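Local coordinates for protein cytochrome c2 (Rhodobacter sphaeroides, PDB 1CXC) that carries electrons with a covalently bound heme c, acting as donor to the oxidized bacteriochlorophyll in bacterial photophosphorylation, at residues 71-77 with 110-114. Residues are numbered along the deposited sequence; the frame is centred on the assembly and turned at random.
Sequences WDEEHFV and AHNIW. With HEC (heme c), chain B.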
loop_
_atom_site.group_PDB
_atom_site.type_symbol
_atom_site.label_atom_id
_atom_site.label_comp_id
_atom_site.label_asym_id
_atom_site.label_seq_id
_atom_site.Cartn_x
_atom_site.Cartn_y
_atom_site.Cartn_z
ATOM N N TRP A 71 5.053 6.563 2.245
ATOM C CA TRP A 71 3.765 6.218 2.826
ATOM C C TRP A 71 3.533 6.492 4.296
ATOM O O TRP A 71 4.374 6.152 5.146
ATOM C CB TRP A 71 3.474 4.739 2.533
ATOM C CG TRP A 71 3.281 4.487 1.043
ATOM C CD1 TRP A 71 4.227 3.805 0.326
ATOM C CD2 TRP A 71 2.246 4.951 0.272
ATOM N NE1 TRP A 71 3.778 3.847 -0.906
ATOM C CE2 TRP A 71 2.611 4.496 -0.986
ATOM C CE3 TRP A 71 1.095 5.716 0.453
ATOM C CZ2 TRP A 71 1.841 4.765 -2.088
ATOM C CZ3 TRP A 71 0.316 5.999 -0.657
ATOM C CH2 TRP A 71 0.686 5.518 -1.910
ATOM N N ASP A 72 2.573 7.375 4.596
ATOM C CA ASP A 72 2.189 7.591 5.970
ATOM C C ASP A 72 0.688 7.301 6.045
ATOM O O ASP A 72 0.059 7.094 5.003
ATOM C CB ASP A 72 2.501 8.988 6.495
ATOM C CG ASP A 72 2.141 10.108 5.552
ATOM O OD1 ASP A 72 1.247 9.907 4.740
ATOM O OD2 ASP A 72 2.423 11.249 5.921
ATOM N N GLU A 73 0.047 7.461 7.199
ATOM C CA GLU A 73 -1.357 7.139 7.293
ATOM C C GLU A 73 -2.250 8.038 6.486
ATOM O O GLU A 73 -3.125 7.580 5.758
ATOM C CB GLU A 73 -1.806 7.189 8.732
ATOM C CG GLU A 73 -3.252 6.726 8.896
ATOM C CD GLU A 73 -3.652 6.397 10.325
ATOM O OE1 GLU A 73 -2.910 6.723 11.246
ATOM O OE2 GLU A 73 -4.817 6.048 10.530
ATOM N N GLU A 74 -2.001 9.334 6.440
ATOM C CA GLU A 74 -2.931 10.150 5.682
ATOM C C GLU A 74 -2.893 9.895 4.199
ATOM O O GLU A 74 -3.954 9.860 3.571
ATOM C CB GLU A 74 -2.666 11.640 5.886
ATOM N N HIS A 75 -1.706 9.655 3.622
ATOM C CA HIS A 75 -1.623 9.416 2.186
ATOM C C HIS A 75 -2.103 8.011 1.857
ATOM O O HIS A 75 -2.779 7.812 0.867
ATOM C CB HIS A 75 -0.196 9.598 1.662
ATOM C CG HIS A 75 0.237 11.069 1.665
ATOM N ND1 HIS A 75 0.733 11.673 2.725
ATOM C CD2 HIS A 75 -0.025 12.031 0.725
ATOM C CE1 HIS A 75 0.804 12.960 2.494
ATOM N NE2 HIS A 75 0.357 13.164 1.280
ATOM N N PHE A 76 -1.841 7.058 2.747
ATOM C CA PHE A 76 -2.258 5.683 2.543
ATOM C C PHE A 76 -3.772 5.616 2.564
ATOM O O PHE A 76 -4.355 5.029 1.664
ATOM C CB PHE A 76 -1.695 4.831 3.684
ATOM C CG PHE A 76 -2.190 3.374 3.711
ATOM C CD1 PHE A 76 -1.534 2.410 2.965
ATOM C CD2 PHE A 76 -3.320 3.032 4.484
ATOM C CE1 PHE A 76 -2.013 1.097 2.989
ATOM C CE2 PHE A 76 -3.785 1.727 4.499
ATOM C CZ PHE A 76 -3.125 0.769 3.750
ATOM N N VAL A 77 -4.471 6.321 3.459
ATOM C CA VAL A 77 -5.910 6.135 3.432
ATOM C C VAL A 77 -6.592 6.850 2.299
ATOM O O VAL A 77 -7.539 6.316 1.732
ATOM C CB VAL A 77 -6.660 6.389 4.763
ATOM C CG1 VAL A 77 -5.754 6.385 5.965
ATOM C CG2 VAL A 77 -7.574 7.586 4.680
ATOM N N ALA A 110 -9.581 1.359 6.029
ATOM C CA ALA A 110 -8.282 1.900 5.639
ATOM C C ALA A 110 -7.442 2.245 6.851
ATOM O O ALA A 110 -6.262 1.890 6.898
ATOM C CB ALA A 110 -8.472 3.183 4.861
ATOM N N HIS A 111 -8.036 2.867 7.868
ATOM C CA HIS A 111 -7.302 3.173 9.071
ATOM C C HIS A 111 -6.942 1.900 9.832
ATOM O O HIS A 111 -5.902 1.832 10.459
ATOM C CB HIS A 111 -8.135 4.073 9.971
ATOM C CG HIS A 111 -8.222 5.499 9.475
ATOM N ND1 HIS A 111 -7.187 6.318 9.507
ATOM C CD2 HIS A 111 -9.317 6.122 8.968
ATOM C CE1 HIS A 111 -7.611 7.439 9.002
ATOM N NE2 HIS A 111 -8.887 7.331 8.698
ATOM N N ASN A 112 -7.842 0.904 9.905
ATOM C CA ASN A 112 -7.540 -0.341 10.616
ATOM C C ASN A 112 -6.395 -1.094 9.971
ATOM O O ASN A 112 -5.536 -1.668 10.642
ATOM C CB ASN A 112 -8.761 -1.250 10.671
ATOM C CG ASN A 112 -9.890 -0.675 11.519
ATOM O OD1 ASN A 112 -11.070 -1.036 11.347
ATOM N ND2 ASN A 112 -9.590 0.268 12.424
ATOM N N ILE A 113 -6.399 -1.156 8.656
ATOM C CA ILE A 113 -5.341 -1.818 7.932
ATOM C C ILE A 113 -4.020 -1.077 8.136
ATOM O O ILE A 113 -2.995 -1.703 8.393
ATOM C CB ILE A 113 -5.707 -1.897 6.442
ATOM C CG1 ILE A 113 -6.811 -2.925 6.191
ATOM C CG2 ILE A 113 -4.463 -2.233 5.629
ATOM C CD1 ILE A 113 -7.305 -2.931 4.740
ATOM N N TRP A 114 -4.036 0.259 8.256
ATOM C CA TRP A 114 -2.781 0.958 8.497
ATOM C C TRP A 114 -2.267 0.611 9.892
ATOM O O TRP A 114 -1.073 0.400 10.101
ATOM C CB TRP A 114 -2.972 2.477 8.382
ATOM C CG TRP A 114 -1.632 3.224 8.580
ATOM C CD1 TRP A 114 -1.363 3.898 9.742
ATOM C CD2 TRP A 114 -0.579 3.248 7.707
ATOM N NE1 TRP A 114 -0.130 4.380 9.606
ATOM C CE2 TRP A 114 0.375 3.992 8.412
ATOM C CE3 TRP A 114 -0.294 2.740 6.455
ATOM C CZ2 TRP A 114 1.636 4.227 7.867
ATOM C CZ3 TRP A 114 0.961 2.986 5.908
ATOM C CH2 TRP A 114 1.917 3.723 6.603
HETATM FE FE HEC B . -2.432 -2.528 -3.859
HETATM C CHA HEC B . 0.271 -0.827 -4.976
HETATM C CHB HEC B . -2.018 -1.193 -0.753
HETATM C CHC HEC B . -5.277 -4.114 -2.792
HETATM C CHD HEC B . -2.698 -4.131 -6.871
HETATM N NA HEC B . -1.171 -1.247 -3.038
HETATM C C1A HEC B . -0.103 -0.619 -3.660
HETATM C C2A HEC B . 0.576 0.278 -2.741
HETATM C C3A HEC B . -0.080 0.202 -1.559
HETATM C C4A HEC B . -1.141 -0.773 -1.746
HETATM C CMA HEC B . 0.193 1.063 -0.334
HETATM C CAA HEC B . 1.839 1.084 -3.004
HETATM C CBA HEC B . 3.052 0.366 -2.435
HETATM C CGA HEC B . 4.405 0.855 -2.926
HETATM O O1A HEC B . 5.263 0.029 -3.161
HETATM O O2A HEC B . 4.519 2.033 -3.250
HETATM N NB HEC B . -3.433 -2.614 -2.163
HETATM C C1B HEC B . -3.073 -2.061 -0.943
HETATM C C2B HEC B . -4.007 -2.444 0.102
HETATM C C3B HEC B . -4.987 -3.209 -0.473
HETATM C C4B HEC B . -4.608 -3.319 -1.878
HETATM C CMB HEC B . -3.902 -2.044 1.578
HETATM C CAB HEC B . -6.158 -3.712 0.163
HETATM C CBB HEC B . -7.198 -2.830 0.712
HETATM N NC HEC B . -3.724 -3.800 -4.675
HETATM C C1C HEC B . -4.860 -4.346 -4.086
HETATM C C2C HEC B . -5.489 -5.310 -4.967
HETATM C C3C HEC B . -4.767 -5.316 -6.112
HETATM C C4C HEC B . -3.667 -4.390 -5.919
HETATM C CMC HEC B . -6.595 -6.282 -4.585
HETATM C CAC HEC B . -4.997 -6.094 -7.242
HETATM C CBC HEC B . -6.259 -6.077 -7.967
HETATM N ND HEC B . -1.427 -2.502 -5.535
HETATM C C1D HEC B . -1.655 -3.235 -6.698
HETATM C C2D HEC B . -0.721 -2.868 -7.741
HETATM C C3D HEC B . 0.068 -1.893 -7.238
HETATM C C4D HEC B . -0.352 -1.691 -5.864
HETATM C CMD HEC B . -0.662 -3.436 -9.157
HETATM C CAD HEC B . 0.980 -0.980 -8.043
HETATM C CBD HEC B . 0.330 0.382 -8.280
HETATM C CGD HEC B . 0.886 1.159 -9.482
HETATM O O1D HEC B . 0.260 2.128 -9.886
HETATM O O2D HEC B . 2.063 1.023 -9.771
HETATM O O HOH W 1 -4.854 3.853 12.199
#
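Trp114 lies across the first turn of helix 73-81 with one indole face against Glu73: CB of Glu73 sits over the five-membered ring, 3.6 Å from its centroid, in a CH-pi contact. With CG anti to the backbone N and the chain extended beyond it, Glu73 runs on past Trp114 CD1, its carboxylate plane only 28° from that of the indole. Glu73 OE2 then meets ND1 of His111, which donates a nearly straight hydrogen bond of 2.6 Å lying close to the imidazole plane and reaching the anti side of the carboxylate, somewhat out of its plane. A water bridges the same OE2 to the carbonyl O of His111, and CB of Val77 packs on Ala110 CB at 3.7 Å. In the cytochrome c fold the C-terminal helix, here 107-120, packs against helix 73-81 beside the heme; the local axes pass 9.7 Å apart at 129°. Phe76, its CG likewise anti to the backbone N, puts its ring between Trp114 and a heme methyl. CE3 of Trp114 stands 3.4 Å from Phe76 CG, toward the rim of one phenyl face, and the planes are inclined at 46°. At the phenyl edge, Phe76 CZ meets Ile113 CG2 at 3.8 Å. Phe76 CZ also approaches the heme methyl CMB at 3.6 Å. Trp71, whose carbonyl O approaches Trp114 CH2, turns its indole to the heme, and Trp71 NE1 donates to heme propionate oxygen O2A at 3.1 Å.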